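Local coordinates for putative sugar ABC transport system, substrate-binding protein (Bordetella parapertussis, PDB 5IX8) that probably binds a carbohydrate in the periplasm and delivers it to the membrane part of an ABC transporter for uptake, at residues I107-S111 and D112-F116; S231-K235 and E236-M240; T294-K298 and S299-T303. All coordinates share one frame; numbering follows the deposited sequence.

Interaction 1 (I107-S111 and D112-F116); sequences IPVNS and DKIAF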
loop_
_atom_site.group_PDB
_atom_site.type_symbol
_atom_site.label_atom_id
_atom_site.label_comp_id
_atom_site.label_asym_id
_atom_site.label_seq_id
_atom_site.Cartn_x
_atom_site.Cartn_y
_atom_site.Cartn_z
ATOM N N ILE A 107 4.515 0.351 -2.944
ATOM C CA ILE A 107 4.218 -0.904 -3.641
ATOM C C ILE A 107 5.343 -1.223 -4.615
ATOM O O ILE A 107 6.050 -0.326 -5.094
ATOM C CB ILE A 107 2.881 -0.816 -4.398
ATOM C CG1 ILE A 107 2.774 0.560 -5.092
ATOM C CG2 ILE A 107 1.716 -1.029 -3.407
ATOM C CD1 ILE A 107 1.801 0.563 -6.249
ATOM N N PRO A 108 5.538 -2.518 -4.924
ATOM C CA PRO A 108 6.652 -2.913 -5.799
ATOM C C PRO A 108 6.480 -2.415 -7.235
ATOM O O PRO A 108 5.362 -2.314 -7.754
ATOM C CB PRO A 108 6.591 -4.445 -5.793
ATOM C CG PRO A 108 5.731 -4.829 -4.680
ATOM C CD PRO A 108 4.791 -3.680 -4.411
ATOM N N VAL A 109 7.606 -2.139 -7.896
ATOM C CA VAL A 109 7.598 -1.905 -9.335
ATOM C C VAL A 109 8.644 -2.817 -9.982
ATOM O O VAL A 109 9.699 -3.121 -9.399
ATOM C CB VAL A 109 7.826 -0.402 -9.660
ATOM C CG1 VAL A 109 9.171 0.081 -9.172
ATOM C CG2 VAL A 109 7.632 -0.100 -11.136
ATOM N N ASN A 110 8.346 -3.260 -11.207
ATOM C CA ASN A 110 9.181 -4.238 -11.904
ATOM C C ASN A 110 10.302 -3.541 -12.675
ATOM O O ASN A 110 10.321 -3.493 -13.910
ATOM C CB ASN A 110 8.308 -5.061 -12.834
ATOM C CG ASN A 110 8.977 -6.318 -13.291
ATOM O OD1 ASN A 110 9.979 -6.763 -12.716
ATOM N ND2 ASN A 110 8.443 -6.895 -14.354
ATOM N N SER A 111 11.263 -3.006 -11.933
ATOM C CA SER A 111 12.434 -2.399 -12.564
ATOM C C SER A 111 13.617 -2.527 -11.627
ATOM O O SER A 111 13.571 -2.006 -10.511
ATOM C CB SER A 111 12.197 -0.924 -12.902
ATOM O OG SER A 111 13.400 -0.303 -13.299
ATOM N N ASP A 112 14.690 -3.187 -12.085
ATOM C CA ASP A 112 15.881 -3.283 -11.240
ATOM C C ASP A 112 16.779 -2.061 -11.335
ATOM O O ASP A 112 17.899 -2.095 -10.793
ATOM C CB ASP A 112 16.675 -4.558 -11.550
ATOM C CG ASP A 112 17.197 -4.604 -12.981
ATOM O OD1 ASP A 112 17.221 -3.585 -13.681
ATOM O OD2 ASP A 112 17.620 -5.696 -13.404
ATOM N N LYS A 113 16.314 -1.001 -12.007
ATOM C CA LYS A 113 17.044 0.263 -12.091
ATOM C C LYS A 113 16.561 1.300 -11.070
ATOM O O LYS A 113 17.110 2.397 -11.008
ATOM C CB LYS A 113 16.959 0.809 -13.517
ATOM C CG LYS A 113 17.724 -0.087 -14.505
ATOM C CD LYS A 113 17.522 0.349 -15.936
ATOM C CE LYS A 113 18.122 -0.657 -16.948
ATOM N NZ LYS A 113 17.484 -2.037 -16.878
ATOM N N ILE A 114 15.530 0.972 -10.287
ATOM C CA ILE A 114 15.137 1.760 -9.124
ATOM C C ILE A 114 16.313 1.881 -8.174
ATOM O O ILE A 114 17.060 0.913 -7.956
ATOM C CB ILE A 114 13.935 1.073 -8.446
ATOM C CG1 ILE A 114 12.698 1.097 -9.354
ATOM C CG2 ILE A 114 13.647 1.642 -7.040
ATOM C CD1 ILE A 114 12.019 2.494 -9.491
ATOM N N ALA A 115 16.509 3.086 -7.621
ATOM C CA ALA A 115 17.631 3.302 -6.700
ATOM C C ALA A 115 17.394 2.602 -5.368
ATOM O O ALA A 115 18.248 1.831 -4.898
ATOM C CB ALA A 115 17.871 4.801 -6.497
ATOM N N PHE A 116 16.223 2.841 -4.759
ATOM C CA PHE A 116 15.803 2.115 -3.564
ATOM C C PHE A 116 14.309 2.327 -3.404
ATOM O O PHE A 116 13.695 3.141 -4.098
ATOM C CB PHE A 116 16.550 2.559 -2.282
ATOM C CG PHE A 116 16.284 3.991 -1.887
ATOM C CD1 PHE A 116 17.058 5.023 -2.408
ATOM C CD2 PHE A 116 15.229 4.310 -1.043
ATOM C CE1 PHE A 116 16.795 6.360 -2.051
ATOM C CE2 PHE A 116 14.993 5.621 -0.658
ATOM C CZ PHE A 116 15.755 6.651 -1.177
#

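Interaction 2 (S231-K235 and E236-M240); sequences SAMVK and ENEAM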
loop_
_atom_site.group_PDB
_atom_site.type_symbol
_atom_site.label_atom_id
_atom_site.label_comp_id
_atom_site.label_asym_id
_atom_site.label_seq_id
_atom_site.Cartn_x
_atom_site.Cartn_y
_atom_site.Cartn_z
ATOM N N SER A 231 -7.221 -4.337 4.315
ATOM C CA SER A 231 -5.960 -3.688 4.596
ATOM C C SER A 231 -6.101 -2.196 4.360
ATOM O O SER A 231 -6.877 -1.768 3.507
ATOM C CB SER A 231 -4.855 -4.295 3.722
ATOM O OG SER A 231 -3.591 -3.776 4.100
ATOM N N ALA A 232 -5.365 -1.423 5.158
ATOM C CA ALA A 232 -5.227 0.030 5.079
ATOM C C ALA A 232 -6.416 0.745 5.713
ATOM O O ALA A 232 -7.513 0.778 5.148
ATOM C CB ALA A 232 -5.025 0.503 3.638
HETATM N N MSE A 233 -6.196 1.329 6.889
HETATM C CA MSE A 233 -7.284 1.910 7.656
HETATM C C MSE A 233 -7.848 3.177 7.068
HETATM O O MSE A 233 -7.108 4.012 6.558
HETATM C CB MSE A 233 -6.822 2.230 9.076
HETATM C CG MSE A 233 -6.547 0.951 9.907
HETATM SE SE MSE A 233 -8.191 0.100 10.514
HETATM C CE MSE A 233 -8.864 1.457 11.738
ATOM N N VAL A 234 -9.165 3.322 7.212
ATOM C CA VAL A 234 -9.833 4.617 7.148
ATOM C C VAL A 234 -10.661 4.747 8.421
ATOM O O VAL A 234 -11.005 3.751 9.061
ATOM C CB VAL A 234 -10.725 4.761 5.893
ATOM C CG1 VAL A 234 -9.881 4.729 4.617
ATOM C CG2 VAL A 234 -11.728 3.650 5.864
ATOM N N LYS A 235 -10.986 5.996 8.780
ATOM C CA LYS A 235 -11.696 6.268 10.031
ATOM C C LYS A 235 -12.921 5.375 10.208
ATOM O O LYS A 235 -13.166 4.849 11.301
ATOM C CB LYS A 235 -12.112 7.744 10.065
ATOM C CG LYS A 235 -12.947 8.143 11.285
ATOM C CD LYS A 235 -12.127 8.072 12.567
ATOM C CE LYS A 235 -13.030 8.008 13.821
ATOM N NZ LYS A 235 -14.081 9.093 13.860
ATOM N N GLU A 236 -13.717 5.206 9.145
ATOM C CA GLU A 236 -14.957 4.452 9.261
ATOM C C GLU A 236 -14.727 2.982 9.601
ATOM O O GLU A 236 -15.648 2.315 10.117
ATOM C CB GLU A 236 -15.761 4.603 7.963
ATOM C CG GLU A 236 -16.300 6.019 7.776
ATOM C CD GLU A 236 -15.248 7.047 7.331
ATOM O OE1 GLU A 236 -14.108 6.654 6.953
ATOM O OE2 GLU A 236 -15.588 8.262 7.312
ATOM N N ASN A 237 -13.517 2.466 9.351
ATOM C CA ASN A 237 -13.209 1.081 9.704
ATOM C C ASN A 237 -13.229 0.858 11.209
ATOM O O ASN A 237 -13.428 -0.274 11.668
ATOM C CB ASN A 237 -11.822 0.690 9.218
ATOM C CG ASN A 237 -11.704 0.620 7.702
ATOM O OD1 ASN A 237 -10.607 0.755 7.183
ATOM N ND2 ASN A 237 -12.813 0.397 6.995
ATOM N N GLU A 238 -12.965 1.907 11.989
ATOM C CA GLU A 238 -12.870 1.744 13.440
ATOM C C GLU A 238 -14.171 1.213 14.014
ATOM O O GLU A 238 -14.168 0.234 14.756
ATOM C CB GLU A 238 -12.478 3.073 14.089
ATOM C CG GLU A 238 -11.096 3.576 13.608
ATOM C CD GLU A 238 -10.800 5.022 14.021
ATOM O OE1 GLU A 238 -11.455 5.501 14.975
ATOM O OE2 GLU A 238 -9.922 5.684 13.401
ATOM N N ALA A 239 -15.301 1.825 13.640
ATOM C CA ALA A 239 -16.595 1.354 14.138
ATOM C C ALA A 239 -16.912 -0.047 13.609
ATOM O O ALA A 239 -17.482 -0.876 14.328
ATOM C CB ALA A 239 -17.697 2.353 13.751
HETATM N N MSE A 240 -16.527 -0.339 12.371
HETATM C CA MSE A 240 -16.778 -1.640 11.774
HETATM C C MSE A 240 -16.019 -2.745 12.498
HETATM O O MSE A 240 -16.520 -3.862 12.606
HETATM C CB MSE A 240 -16.384 -1.634 10.283
HETATM C CG MSE A 240 -17.159 -0.635 9.431
HETATM SE SE MSE A 240 -16.608 -0.729 7.531
HETATM C CE MSE A 240 -17.947 0.439 6.724
HETATM O O HOH W 1 -9.543 -0.971 5.084
HETATM O O HOH W 2 -15.536 4.593 12.879
#

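Interaction 3 (T294-K298 and S299-T303); sequences TVVDK and SNVDT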
loop_
_atom_site.group_PDB
_atom_site.type_symbol
_atom_site.label_atom_id
_atom_site.label_comp_id
_atom_site.label_asym_id
_atom_site.label_seq_id
_atom_site.Cartn_x
_atom_site.Cartn_y
_atom_site.Cartn_z
ATOM N N THR A 294 1.698 -4.291 11.334
ATOM C CA THR A 294 0.808 -4.473 12.473
ATOM C C THR A 294 -0.615 -4.652 11.952
ATOM O O THR A 294 -0.961 -4.194 10.858
ATOM C CB THR A 294 0.869 -3.278 13.455
ATOM O OG1 THR A 294 0.501 -2.088 12.770
ATOM C CG2 THR A 294 2.251 -3.072 13.955
ATOM N N VAL A 295 -1.417 -5.387 12.699
ATOM C CA VAL A 295 -2.818 -5.610 12.362
ATOM C C VAL A 295 -3.679 -4.879 13.376
ATOM O O VAL A 295 -3.372 -4.881 14.576
ATOM C CB VAL A 295 -3.141 -7.112 12.349
ATOM C CG1 VAL A 295 -4.570 -7.328 11.998
ATOM C CG2 VAL A 295 -2.298 -7.797 11.309
ATOM N N VAL A 296 -4.760 -4.264 12.902
ATOM C CA VAL A 296 -5.720 -3.599 13.776
ATOM C C VAL A 296 -6.923 -4.509 13.922
ATOM O O VAL A 296 -7.438 -5.034 12.916
ATOM C CB VAL A 296 -6.125 -2.225 13.217
ATOM C CG1 VAL A 296 -7.069 -1.497 14.191
ATOM C CG2 VAL A 296 -4.872 -1.371 12.911
ATOM N N ASP A 297 -7.356 -4.728 15.162
ATOM C CA ASP A 297 -8.517 -5.584 15.438
ATOM C C ASP A 297 -9.191 -5.064 16.702
ATOM O O ASP A 297 -8.815 -4.018 17.222
ATOM C CB ASP A 297 -8.094 -7.054 15.547
ATOM C CG ASP A 297 -7.055 -7.282 16.631
ATOM O OD1 ASP A 297 -7.047 -6.548 17.642
ATOM O OD2 ASP A 297 -6.236 -8.198 16.474
ATOM N N LYS A 298 -10.209 -5.784 17.186
ATOM C CA LYS A 298 -10.892 -5.345 18.404
ATOM C C LYS A 298 -9.930 -5.141 19.571
ATOM O O LYS A 298 -10.176 -4.290 20.442
ATOM C CB LYS A 298 -11.961 -6.360 18.818
ATOM C CG LYS A 298 -13.222 -6.319 18.015
ATOM C CD LYS A 298 -14.355 -7.076 18.737
ATOM C CE LYS A 298 -14.719 -6.358 20.044
ATOM N NZ LYS A 298 -15.837 -6.999 20.825
ATOM N N SER A 299 -8.845 -5.916 19.624
ATOM C CA SER A 299 -7.958 -5.846 20.776
ATOM C C SER A 299 -7.146 -4.561 20.813
ATOM O O SER A 299 -6.696 -4.174 21.887
ATOM C CB SER A 299 -7.020 -7.055 20.802
ATOM O OG SER A 299 -6.000 -6.966 19.815
ATOM N N ASN A 300 -6.950 -3.876 19.677
ATOM C CA ASN A 300 -6.131 -2.673 19.696
ATOM C C ASN A 300 -6.707 -1.513 18.897
ATOM O O ASN A 300 -5.989 -0.531 18.654
ATOM C CB ASN A 300 -4.712 -2.970 19.194
ATOM C CG ASN A 300 -4.690 -3.383 17.742
ATOM O OD1 ASN A 300 -5.724 -3.471 17.112
ATOM N ND2 ASN A 300 -3.510 -3.642 17.215
ATOM N N VAL A 301 -7.962 -1.587 18.456
ATOM C CA VAL A 301 -8.508 -0.487 17.675
ATOM C C VAL A 301 -8.526 0.798 18.501
ATOM O O VAL A 301 -8.416 1.894 17.952
ATOM C CB VAL A 301 -9.903 -0.889 17.129
ATOM C CG1 VAL A 301 -10.928 -1.136 18.267
ATOM C CG2 VAL A 301 -10.438 0.145 16.156
ATOM N N ASP A 302 -8.610 0.697 19.826
ATOM C CA ASP A 302 -8.630 1.894 20.662
ATOM C C ASP A 302 -7.245 2.361 21.094
ATOM O O ASP A 302 -7.141 3.420 21.713
ATOM C CB ASP A 302 -9.492 1.660 21.898
ATOM C CG ASP A 302 -10.951 1.460 21.550
ATOM O OD1 ASP A 302 -11.407 1.965 20.500
ATOM O OD2 ASP A 302 -11.651 0.787 22.317
ATOM N N THR A 303 -6.178 1.621 20.780
ATOM C CA THR A 303 -4.842 1.996 21.245
ATOM C C THR A 303 -3.815 2.041 20.130
ATOM O O THR A 303 -2.790 2.717 20.261
ATOM C CB THR A 303 -4.333 1.022 22.298
ATOM O OG1 THR A 303 -4.329 -0.301 21.748
ATOM C CG2 THR A 303 -5.201 1.066 23.547
HETATM O O HOH W 3 -8.923 -1.497 21.421
#

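Interaction 1 (I107-S111 and D112-F116)
Val109 lays its CG1 methyl on the end of the Ile114 side chain. Val109 CG1 is 3.7 Å from Ile114 CG1 and equally close to Ile114 CD1. The two side chains meet at a slant. Ile114 turns CG1 away from its own carbonyl carbon (chi1 -66°) and folds again at chi2. The first of these torsions brings CG1 against the backbone of the turn, 3.4 Å from Ser111 O. Ile114 closes a type I beta turn that starts at Ser111, part of the loop joining strands 101-105 and 116-119. Ser111 OG adds an ST turn inside it, taking the N-H of Lys113 at a distance of 3.3 Å between N and OG. The bond is fairly straight, with 156° at the hydrogen. Ser111 OG is set for this by chi1 of 170°, which swings it toward the following residues. It also bonds to Asp89 at the start of helix 89-97. On the solvent side Lys113 NZ reaches back to Asp112 OD1, 3.6 Å away, in a salt bridge. The same NZ also forms a salt bridge with Asp89.

Interaction 2 (S231-K235 and E236-M240)
This is a local contact at the start of helix 235-242, where the chain leaves strand 227-231 of the mixed sheet and turns into the helix. Asn237 carries most of it. Its side chain reaches back past the start of the helix, and OD1 takes the N-H of Val234 at 2.9 Å between N and OD1. The bond is nearly straight at the hydrogen (164°), but the donor stands above the amide carbonyl plane. The backbone answers in the other direction, with Asn237 N 2.8 Å from Val234 O. Val234 and Asn237 hold each other by two bonds. Val234 CG2 rests against the same amide, 3.4 Å from Asn237 OD1.

The next backbone bond runs from Glu238 N to Lys235 O, three residues back. Water 2 bridges Lys235 O and Ala239 N, which are too far apart to bond directly. On another side of the turn the selenomethionine Met233 bends at chi2 and chi3. This curls its CE methyl to 3.6 Å from Glu238 CG, and its SE packs on Asn237 CB. Lys235 lays CD and CE beside the Glu238 carboxylate, with CE 3.2 Å from OE1. Its NZ stays 4.6 Å from Glu238 OE1, too far for a salt bridge, while Glu238 OE2 bonds to Tyr311. Met233 O bonds to Asn28 of helix 28-43, which connects strands 17-22 and 47-53 of the parallel sheet. This links the two sheet regions, consistent with the two-lobed periplasmic binding protein fold.

Water 1 lies 2.7 Å from Ala232 O and within bonding distance of Asn237 OD1, but it cannot serve every nearby acceptor at once. The buried Asn237 oxygen thus has a backbone donor and a possible water donor. The lysine would probably polarise the Glu238 carboxylate only through space.

Interaction 3 (T294-K298 and S299-T303)
Asn300 reaches back to the chain at edge strand 295-296 and bonds through both ends of its amide, to Val295 and to Asp297. ND2 donates to Val295 O, 2.9 Å away and almost straight (167°), with the oxygen near the amide plane and the nitrogen in the plane of the carbonyl. OD1 accepts from Asp297 N at 2.8 Å between N and OD1, in a bond just as straight. Val295 O and Asp297 N thus find in one side chain the pair of partners that one residue of a parallel neighbouring strand would offer. A chi1 of 65° turns the Asn300 amide back over its own backbone to reach them.

Asp297 O takes Asn300 N at 3.1 Å, closing the turn, and more weakly Val301 N. Asp297 OD1 receives the N-H of Ser299 in a weak Asx-turn bond of 2.7 Å between N and OD1. Asn300 N adds a long, weak bond to Asp297 OD1. Ser299 OG also donates to this oxygen, though the very short modelled separation is doubtful. Water 3 links Lys298 O to Asp302 N, and Thr303 N bonds to Asn300 O. Beneath the polar network Val296 CG1 packs on Val301, 4.1 Å from its CB.

The backbone N-H groups at OD1 would draw the charge of Asp297 toward that atom and probably stabilise it there, while the paired bonds hold the Asn300 amide against rotation.

Interaction 1 comes first along the chain. It shapes the loop between strands 101-105 and 116-119 of the parallel sheet, and Pro108 there touches Trp154 of helix 154-168. Interaction 2 follows, where strand 227-231 of the mixed sheet passes into helix 235-242. Interaction 3 comes last and turns the chain after edge strand 295-296, ahead of helix 306-309. The three lie in series; none nests in or crosses another. Interaction 1 stands alone, its centre about 30 Å from that of interaction 2. Interactions 2 and 3 touch: Val301 CG2 packs on Glu238 CA, and Val296 CB meets Met233 SE. They join the helix to the edge strand.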